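Local coordinates for protein fructosyl amine:oxygen oxidoreductase (Neosartorya fumigata, PDB 4WCT) that probably uses bound FAD and molecular oxygen to oxidise fructosyl amines, the Amadori products of glycation, freeing the amine, at residues Thr53-His58 with Arg198-Ser203. Sequence-based numbering, arbitrary orientation.
With FAD (flavin-adenine dinucleotide), chain C.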
loop_
_atom_site.group_PDB
_atom_site.type_symbol
_atom_site.label_atom_id
_atom_site.label_comp_id
_atom_site.label_asym_id
_atom_site.label_seq_id
_atom_site.Cartn_x
_atom_site.Cartn_y
_atom_site.Cartn_z
ATOM N N THR A 53 -0.660 -22.825 4.535
ATOM C CA THR A 53 0.753 -22.675 4.262
ATOM C C THR A 53 0.939 -21.389 3.451
ATOM O O THR A 53 0.236 -21.201 2.478
ATOM C CB THR A 53 1.281 -23.844 3.415
ATOM O OG1 THR A 53 1.079 -25.060 4.146
ATOM C CG2 THR A 53 2.773 -23.658 3.116
ATOM N N VAL A 54 1.847 -20.530 3.919
ATOM C CA VAL A 54 2.151 -19.264 3.286
ATOM C C VAL A 54 3.540 -19.308 2.683
ATOM O O VAL A 54 4.484 -19.709 3.352
ATOM C CB VAL A 54 2.083 -18.101 4.281
ATOM C CG1 VAL A 54 2.220 -16.764 3.537
ATOM C CG2 VAL A 54 0.787 -18.132 5.065
ATOM N N LEU A 55 3.643 -18.981 1.397
ATOM C CA LEU A 55 4.914 -19.032 0.682
ATOM C C LEU A 55 5.405 -17.613 0.360
ATOM O O LEU A 55 4.633 -16.814 -0.147
ATOM C CB LEU A 55 4.753 -19.763 -0.635
ATOM C CG LEU A 55 4.212 -21.201 -0.578
ATOM C CD1 LEU A 55 3.886 -21.734 -1.963
ATOM C CD2 LEU A 55 5.260 -22.052 0.117
ATOM N N ASP A 56 6.671 -17.333 0.615
ATOM C CA ASP A 56 7.267 -16.030 0.207
ATOM C C ASP A 56 8.730 -16.233 -0.090
ATOM O O ASP A 56 9.412 -16.936 0.652
ATOM C CB ASP A 56 7.108 -15.006 1.365
ATOM C CG ASP A 56 7.170 -13.543 0.897
ATOM O OD1 ASP A 56 8.231 -13.109 0.424
ATOM O OD2 ASP A 56 6.177 -12.814 1.112
ATOM N N PRO A 57 9.275 -15.479 -1.040
ATOM C CA PRO A 57 10.708 -15.582 -1.277
ATOM C C PRO A 57 11.569 -15.012 -0.165
ATOM O O PRO A 57 12.786 -15.255 -0.137
ATOM C CB PRO A 57 10.909 -14.752 -2.570
ATOM C CG PRO A 57 9.695 -13.880 -2.650
ATOM C CD PRO A 57 8.602 -14.747 -2.129
ATOM N N HIS A 58 10.964 -14.234 0.727
ATOM C CA HIS A 58 11.703 -13.600 1.791
ATOM C C HIS A 58 11.031 -13.866 3.127
ATOM O O HIS A 58 9.815 -13.838 3.232
ATOM C CB HIS A 58 11.734 -12.071 1.577
ATOM C CG HIS A 58 12.281 -11.668 0.249
ATOM N ND1 HIS A 58 13.628 -11.640 -0.013
ATOM C CD2 HIS A 58 11.674 -11.150 -0.845
ATOM C CE1 HIS A 58 13.824 -11.236 -1.260
ATOM N NE2 HIS A 58 12.649 -10.982 -1.803
ATOM N N ARG A 198 1.615 -22.357 8.814
ATOM C CA ARG A 198 2.953 -22.708 8.420
ATOM C C ARG A 198 3.473 -21.728 7.355
ATOM O O ARG A 198 2.747 -21.362 6.456
ATOM C CB ARG A 198 2.968 -24.119 7.844
ATOM C CG ARG A 198 4.295 -24.485 7.206
ATOM C CD ARG A 198 4.584 -25.987 7.245
ATOM N NE ARG A 198 5.339 -26.439 6.070
ATOM C CZ ARG A 198 4.772 -26.880 4.945
ATOM N NH1 ARG A 198 3.439 -26.896 4.825
ATOM N NH2 ARG A 198 5.532 -27.301 3.939
ATOM N N PHE A 199 4.626 -21.160 7.631
ATOM C CA PHE A 199 5.266 -20.173 6.746
ATOM C C PHE A 199 6.522 -20.786 6.161
ATOM O O PHE A 199 7.379 -21.291 6.891
ATOM C CB PHE A 199 5.610 -18.893 7.536
ATOM C CG PHE A 199 4.423 -18.025 7.829
ATOM C CD1 PHE A 199 3.680 -18.214 8.985
ATOM C CD2 PHE A 199 4.115 -16.949 7.023
ATOM C CE1 PHE A 199 2.561 -17.453 9.233
ATOM C CE2 PHE A 199 3.050 -16.122 7.318
ATOM C CZ PHE A 199 2.289 -16.356 8.442
ATOM N N VAL A 200 6.582 -20.830 4.834
ATOM C CA VAL A 200 7.785 -21.240 4.105
ATOM C C VAL A 200 8.348 -20.038 3.341
ATOM O O VAL A 200 7.755 -19.589 2.341
ATOM C CB VAL A 200 7.429 -22.344 3.112
ATOM C CG1 VAL A 200 8.655 -22.754 2.289
ATOM C CG2 VAL A 200 6.816 -23.523 3.841
ATOM N N THR A 201 9.351 -19.414 3.940
ATOM C CA THR A 201 9.774 -18.070 3.558
ATOM C C THR A 201 11.289 -18.034 3.418
ATOM O O THR A 201 12.008 -18.122 4.395
ATOM C CB THR A 201 9.318 -17.000 4.593
ATOM O OG1 THR A 201 9.928 -17.255 5.871
ATOM C CG2 THR A 201 7.829 -16.974 4.733
ATOM N N GLY A 202 11.755 -17.681 2.236
ATOM C CA GLY A 202 13.133 -17.834 1.885
ATOM C C GLY A 202 13.184 -18.257 0.432
ATOM O O GLY A 202 12.149 -18.638 -0.150
ATOM N N SER A 203 14.313 -17.988 -0.201
ATOM C CA SER A 203 14.488 -18.395 -1.599
ATOM C C SER A 203 15.550 -19.485 -1.636
ATOM O O SER A 203 16.577 -19.346 -0.993
ATOM C CB SER A 203 14.896 -17.202 -2.447
ATOM O OG SER A 203 13.835 -16.246 -2.485
HETATM P PA FAD C . 3.019 -6.340 -0.204
HETATM O O1A FAD C . 2.839 -5.773 1.174
HETATM O O2A FAD C . 4.011 -5.741 -1.152
HETATM O O5B FAD C . 3.340 -7.866 -0.009
HETATM C C5B FAD C . 3.574 -8.698 -1.154
HETATM C C4B FAD C . 4.364 -9.917 -0.690
HETATM O O4B FAD C . 4.426 -10.890 -1.782
HETATM C C3B FAD C . 5.802 -9.613 -0.280
HETATM O O3B FAD C . 6.094 -10.066 1.052
HETATM C C2B FAD C . 6.641 -10.363 -1.319
HETATM O O2B FAD C . 7.923 -10.798 -0.873
HETATM C C1B FAD C . 5.696 -11.492 -1.733
HETATM N N9A FAD C . 6.030 -12.028 -3.071
HETATM C C8A FAD C . 6.472 -11.350 -4.145
HETATM N N7A FAD C . 6.729 -12.197 -5.169
HETATM C C5A FAD C . 6.350 -13.428 -4.739
HETATM C C6A FAD C . 6.413 -14.774 -5.294
HETATM N N6A FAD C . 6.861 -14.979 -6.546
HETATM N N1A FAD C . 6.032 -15.788 -4.489
HETATM C C2A FAD C . 5.562 -15.618 -3.247
HETATM N N3A FAD C . 5.517 -14.408 -2.663
HETATM C C4A FAD C . 5.902 -13.316 -3.367
HETATM N N1 FAD C . -1.141 2.362 1.623
HETATM C C2 FAD C . -1.872 2.967 2.624
HETATM O O2 FAD C . -2.899 2.403 2.995
HETATM N N3 FAD C . -1.428 4.059 3.252
HETATM C C4 FAD C . -0.319 4.714 2.848
HETATM O O4 FAD C . 0.129 5.756 3.400
HETATM C C4X FAD C . 0.486 4.148 1.779
HETATM N N5 FAD C . 1.623 4.764 1.358
HETATM C C5X FAD C . 2.469 4.073 0.533
HETATM C C6 FAD C . 3.746 4.551 0.256
HETATM C C7 FAD C . 4.546 3.896 -0.661
HETATM C C7M FAD C . 5.931 4.386 -0.885
HETATM C C8 FAD C . 4.062 2.658 -1.286
HETATM C C8M FAD C . 4.890 1.882 -2.243
HETATM C C9 FAD C . 2.847 2.121 -0.941
HETATM C C9A FAD C . 2.004 2.810 -0.095
HETATM N N10 FAD C . 0.727 2.317 0.185
HETATM C C10 FAD C . -0.010 2.927 1.202
HETATM C "C1'" FAD C . 0.139 1.132 -0.424
HETATM C "C2'" FAD C . 0.328 -0.123 0.412
HETATM O "O2'" FAD C . 1.695 -0.166 0.796
HETATM C "C3'" FAD C . -0.039 -1.341 -0.447
HETATM O "O3'" FAD C . -1.296 -1.117 -1.103
HETATM C "C4'" FAD C . -0.097 -2.626 0.385
HETATM O "O4'" FAD C . 1.029 -2.680 1.259
HETATM C "C5'" FAD C . -0.046 -3.806 -0.576
HETATM O "O5'" FAD C . -0.148 -5.012 0.180
HETATM P P FAD C . 0.111 -6.423 -0.545
HETATM O O1P FAD C . -0.016 -7.503 0.504
HETATM O O2P FAD C . -0.750 -6.441 -1.785
HETATM O O3P FAD C . 1.645 -6.318 -1.006
#
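Asp56 and Thr201 pair near the end of two parallel strands, and Asp56 is the side chain to follow. Its CB packs 4.0 Å from Thr201 CG2. CG lies anti to the backbone N (chi1 -158°), which carries the carboxylate past the strand end to the adenosine ribose of FAD. There each oxygen takes one ribose hydroxyl: OD1 accepts from FAD O2B at 2.7 Å and OD2 from FAD O3B, also at 2.7 Å. OD1 takes a second bond, from the backbone N of His58 on its anti side, closing an Asx turn; OD2 also receives the amide of Ala33. Rossmann-type FAD domains use an acidic residue at the end of the second strand to hold the adenosine ribose hydroxyls, and this arrangement is consistent with that fold.

Along the strands four hydrogen bonds join the backbones: Val54 N to Arg198 O, Val200 N to Val54 O, Asp56 N to Val200 O and Gly202 N to Asp56 O. Past the strands, Ser203 OG donates to a lone pair of Pro57 O, in the carbonyl plane, at 2.8 Å, while Pro57 CD turns to adenine N3A of FAD. On the Asp56 face, Val54 CG2 sits over the Phe199 ring, 4.1 Å from its centroid, a CH-pi contact. On the other face, Leu55 CD2 reaches Val200 CB at 3.7 Å.

Strand 198-201 is the outermost of the sheet on this side, and strand 52-56 separates it from strand 28-31; helix 35-46 packs over Val54 and Phe199 through Ala41, and Phe189 of helix 181-194 meets the Phe199 ring edge-to-face.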